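Local coordinates for obscurin (PDB 2YZ8), which is a giant structural protein of muscle, built largely from immunoglobulin-like domains, and probably ties the contractile apparatus to neighbouring membrane systems, at residues V39-G44 and L63-R68. Residues are numbered along the deposited sequence; the frame is centred on the assembly and turned at random.
Sequences VKWCYG and LELVVR
W41 NE1 gives its hydrogen to a water at 2.9 Å, and that water makes a weak, long bond to E64 O. This loose bridge is the one polar link between the two segments, which lie in different sheets and share no direct hydrogen bond. The rest is apolar packing. The indole of W41 stands between the sheets. L65 CB sits over one face of the six-membered ring of W41, 3.6 Å from the centroid and only 6° off the normal, a CH-pi contact. Indole and leucine pass side by side, each pointing to the other's sheet. With CG anti to the backbone N (chi1 171°), L65 runs its CD2 alongside the indole, 3.9 Å from W41 CE3. On the NE1 side of the benzo ring, W41 CZ2 approaches obliquely, 3.9 Å from E64 C and 4.0 Å from L63 CB. Beside it, V39 and L63 meet tip to tip, with V39 CG1 3.6 Å from L63 CD1. Replacing W41 by alanine is likely to leave L65 CB without the ring it packs on, open a gap between the sheets and cost the water its donor. A buried tryptophan is a hallmark of the immunoglobulin fold, and here W41 packs on C30 and C80, at the two cysteine positions of the core. L56 of strand 54-59 and L15 of a loop also touch W41. The strand axes pass 9.4 Å apart at 38°, as in a face-to-face beta sandwich. Strand 62-67 runs between strands 26-32 and 54-59 in one sheet. In the other, strand 40-43 lies between 76-82 and 46-47.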
ATOM      1  N   VAL A  39      -5.805  -6.025   8.061  1.00 16.17           N
ATOM      2  CA  VAL A  39      -4.755  -6.340   7.113  1.00 16.15           C
ATOM      3  C   VAL A  39      -3.451  -5.733   7.622  1.00 15.72           C
ATOM      4  O   VAL A  39      -3.465  -4.824   8.454  1.00 15.10           O
ATOM      5  CB  VAL A  39      -5.083  -5.841   5.684  1.00 16.57           C
ATOM      6  CG1 VAL A  39      -6.340  -6.546   5.147  1.00 16.82           C
ATOM      7  CG2 VAL A  39      -5.250  -4.322   5.660  1.00 17.32           C
ATOM      8  N   LYS A  40      -2.331  -6.261   7.144  1.00 15.42           N
ATOM      9  CA  LYS A  40      -1.028  -5.694   7.455  1.00 15.46           C
ATOM     10  C   LYS A  40      -0.393  -5.193   6.169  1.00 15.69           C
ATOM     11  O   LYS A  40      -0.451  -5.867   5.141  1.00 15.25           O
ATOM     12  CB  LYS A  40      -0.131  -6.730   8.138  1.00 15.32           C
ATOM     13  CG  LYS A  40      -0.660  -7.206   9.496  1.00 15.85           C
ATOM     14  N   TRP A  41       0.179  -3.998   6.230  1.00 16.28           N
ATOM     15  CA  TRP A  41       0.938  -3.431   5.120  1.00 17.18           C
ATOM     16  C   TRP A  41       2.431  -3.463   5.437  1.00 17.88           C
ATOM     17  O   TRP A  41       2.831  -3.289   6.595  1.00 18.07           O
ATOM     18  CB  TRP A  41       0.503  -1.991   4.857  1.00 17.41           C
ATOM     19  CG  TRP A  41      -0.874  -1.841   4.261  1.00 16.81           C
ATOM     20  CD1 TRP A  41      -2.053  -1.729   4.933  1.00 16.39           C
ATOM     21  CD2 TRP A  41      -1.196  -1.747   2.866  1.00 16.45           C
ATOM     22  NE1 TRP A  41      -3.096  -1.582   4.047  1.00 15.71           N
ATOM     23  CE2 TRP A  41      -2.596  -1.590   2.770  1.00 16.62           C
ATOM     24  CE3 TRP A  41      -0.438  -1.786   1.690  1.00 16.81           C
ATOM     25  CZ2 TRP A  41      -3.255  -1.469   1.542  1.00 16.61           C
ATOM     26  CZ3 TRP A  41      -1.092  -1.664   0.469  1.00 16.69           C
ATOM     27  CH2 TRP A  41      -2.490  -1.513   0.405  1.00 16.41           C
ATOM     28  N   CYS A  42       3.245  -3.689   4.411  1.00 18.61           N
ATOM     29  CA  CYS A  42       4.694  -3.760   4.574  1.00 19.54           C
ATOM     30  C   CYS A  42       5.428  -2.940   3.528  1.00 19.15           C
ATOM     31  O   CYS A  42       4.971  -2.794   2.400  1.00 19.09           O
ATOM     32  CB  CYS A  42       5.181  -5.204   4.469  1.00 19.98           C
ATOM     33  SG  CYS A  42       4.542  -6.276   5.727  1.00 24.50           S
ATOM     34  N   TYR A  43       6.580  -2.415   3.919  1.00 19.14           N
ATOM     35  CA  TYR A  43       7.541  -1.876   2.976  1.00 18.68           C
ATOM     36  C   TYR A  43       8.765  -2.790   3.058  1.00 19.03           C
ATOM     37  O   TYR A  43       9.432  -2.853   4.094  1.00 18.75           O
ATOM     38  CB  TYR A  43       7.868  -0.435   3.349  1.00 18.75           C
ATOM     39  CG  TYR A  43       8.973   0.208   2.551  1.00 18.37           C
ATOM     40  CD1 TYR A  43       8.825   0.463   1.188  1.00 17.47           C
ATOM     41  CD2 TYR A  43      10.162   0.580   3.166  1.00 19.13           C
ATOM     42  CE1 TYR A  43       9.852   1.068   0.449  1.00 17.49           C
ATOM     43  CE2 TYR A  43      11.188   1.179   2.445  1.00 18.48           C
ATOM     44  CZ  TYR A  43      11.023   1.423   1.090  1.00 17.81           C
ATOM     45  OH  TYR A  43      12.038   2.024   0.384  1.00 18.49           O
ATOM     46  N   GLY A  44       9.040  -3.507   1.968  1.00 19.16           N
ATOM     47  CA  GLY A  44       9.976  -4.635   2.008  1.00 19.29           C
ATOM     48  C   GLY A  44       9.474  -5.663   3.016  1.00 19.16           C
ATOM     49  O   GLY A  44       8.326  -6.130   2.926  1.00 19.40           O
ATOM     50  N   LEU A  63      -9.054  -1.618   0.156  1.00 22.00           N
ATOM     51  CA  LEU A  63      -7.939  -1.311   1.043  1.00 21.80           C
ATOM     52  C   LEU A  63      -7.046  -0.252   0.413  1.00 20.70           C
ATOM     53  O   LEU A  63      -6.813  -0.257  -0.794  1.00 20.68           O
ATOM     54  CB  LEU A  63      -7.119  -2.573   1.329  1.00 22.28           C
ATOM     55  CG  LEU A  63      -7.827  -3.717   2.060  1.00 23.00           C
ATOM     56  CD1 LEU A  63      -6.967  -4.961   1.991  1.00 23.12           C
ATOM     57  CD2 LEU A  63      -8.147  -3.343   3.501  1.00 22.99           C
ATOM     58  N   GLU A  64      -6.539   0.649   1.245  1.00 19.70           N
ATOM     59  CA  GLU A  64      -5.804   1.804   0.758  1.00 18.50           C
ATOM     60  C   GLU A  64      -4.654   2.150   1.710  1.00 17.44           C
ATOM     61  O   GLU A  64      -4.847   2.224   2.929  1.00 17.35           O
ATOM     62  CB  GLU A  64      -6.782   2.972   0.630  1.00 18.57           C
ATOM     63  CG  GLU A  64      -6.206   4.267   0.102  1.00 19.11           C
ATOM     64  CD  GLU A  64      -7.233   5.390   0.074  1.00 18.95           C
ATOM     65  OE1 GLU A  64      -6.831   6.566   0.171  1.00 19.84           O
ATOM     66  OE2 GLU A  64      -8.442   5.099  -0.046  1.00 20.03           O
ATOM     67  N   LEU A  65      -3.464   2.346   1.145  1.00 15.85           N
ATOM     68  CA  LEU A  65      -2.314   2.871   1.886  1.00 14.30           C
ATOM     69  C   LEU A  65      -1.890   4.199   1.278  1.00 13.54           C
ATOM     70  O   LEU A  65      -1.579   4.284   0.086  1.00 13.30           O
ATOM     71  CB  LEU A  65      -1.122   1.896   1.875  1.00 14.31           C
ATOM     72  CG  LEU A  65       0.215   2.422   2.428  1.00 13.27           C
ATOM     73  CD1 LEU A  65       0.210   2.485   3.956  1.00 12.85           C
ATOM     74  CD2 LEU A  65       1.402   1.600   1.926  1.00 13.49           C
ATOM     75  N   VAL A  66      -1.879   5.232   2.108  1.00 12.46           N
ATOM     76  CA  VAL A  66      -1.443   6.545   1.680  1.00 11.99           C
ATOM     77  C   VAL A  66      -0.038   6.776   2.222  1.00 11.84           C
ATOM     78  O   VAL A  66       0.204   6.671   3.424  1.00 11.27           O
ATOM     79  CB  VAL A  66      -2.428   7.660   2.132  1.00 11.72           C
ATOM     80  CG1 VAL A  66      -2.018   9.007   1.557  1.00 11.28           C
ATOM     81  CG2 VAL A  66      -3.844   7.321   1.692  1.00 11.51           C
ATOM     82  N   VAL A  67       0.887   7.048   1.310  1.00 12.16           N
ATOM     83  CA  VAL A  67       2.261   7.383   1.658  1.00 12.73           C
ATOM     84  C   VAL A  67       2.404   8.878   1.420  1.00 13.25           C
ATOM     85  O   VAL A  67       2.455   9.324   0.276  1.00 13.66           O
ATOM     86  CB  VAL A  67       3.280   6.615   0.778  1.00 12.65           C
ATOM     87  CG1 VAL A  67       4.694   6.802   1.310  1.00 12.54           C
ATOM     88  CG2 VAL A  67       2.930   5.134   0.712  1.00 12.53           C
ATOM     89  N   ARG A  68       2.447   9.649   2.500  1.00 13.95           N
ATOM     90  CA  ARG A  68       2.477  11.104   2.407  1.00 14.49           C
ATOM     91  C   ARG A  68       3.908  11.632   2.281  1.00 14.86           C
ATOM     92  O   ARG A  68       4.866  10.911   2.574  1.00 14.94           O
ATOM     93  CB  ARG A  68       1.752  11.726   3.602  1.00 14.63           C
ATOM     94  CG  ARG A  68       0.239  11.552   3.535  1.00 15.39           C
ATOM     95  CD  ARG A  68      -0.449  11.953   4.824  1.00 18.11           C
ATOM     96  NE  ARG A  68      -0.341  10.907   5.836  1.00 19.19           N
ATOM     97  CZ  ARG A  68      -1.213  10.717   6.818  1.00 19.26           C
ATOM     98  NH1 ARG A  68      -2.286  11.489   6.930  1.00 20.29           N
ATOM     99  NH2 ARG A  68      -1.017   9.738   7.687  1.00 20.08           N
TER
HETATM  100  O   HOH W   1      -5.683  -0.606   4.761  1.00 27.05           O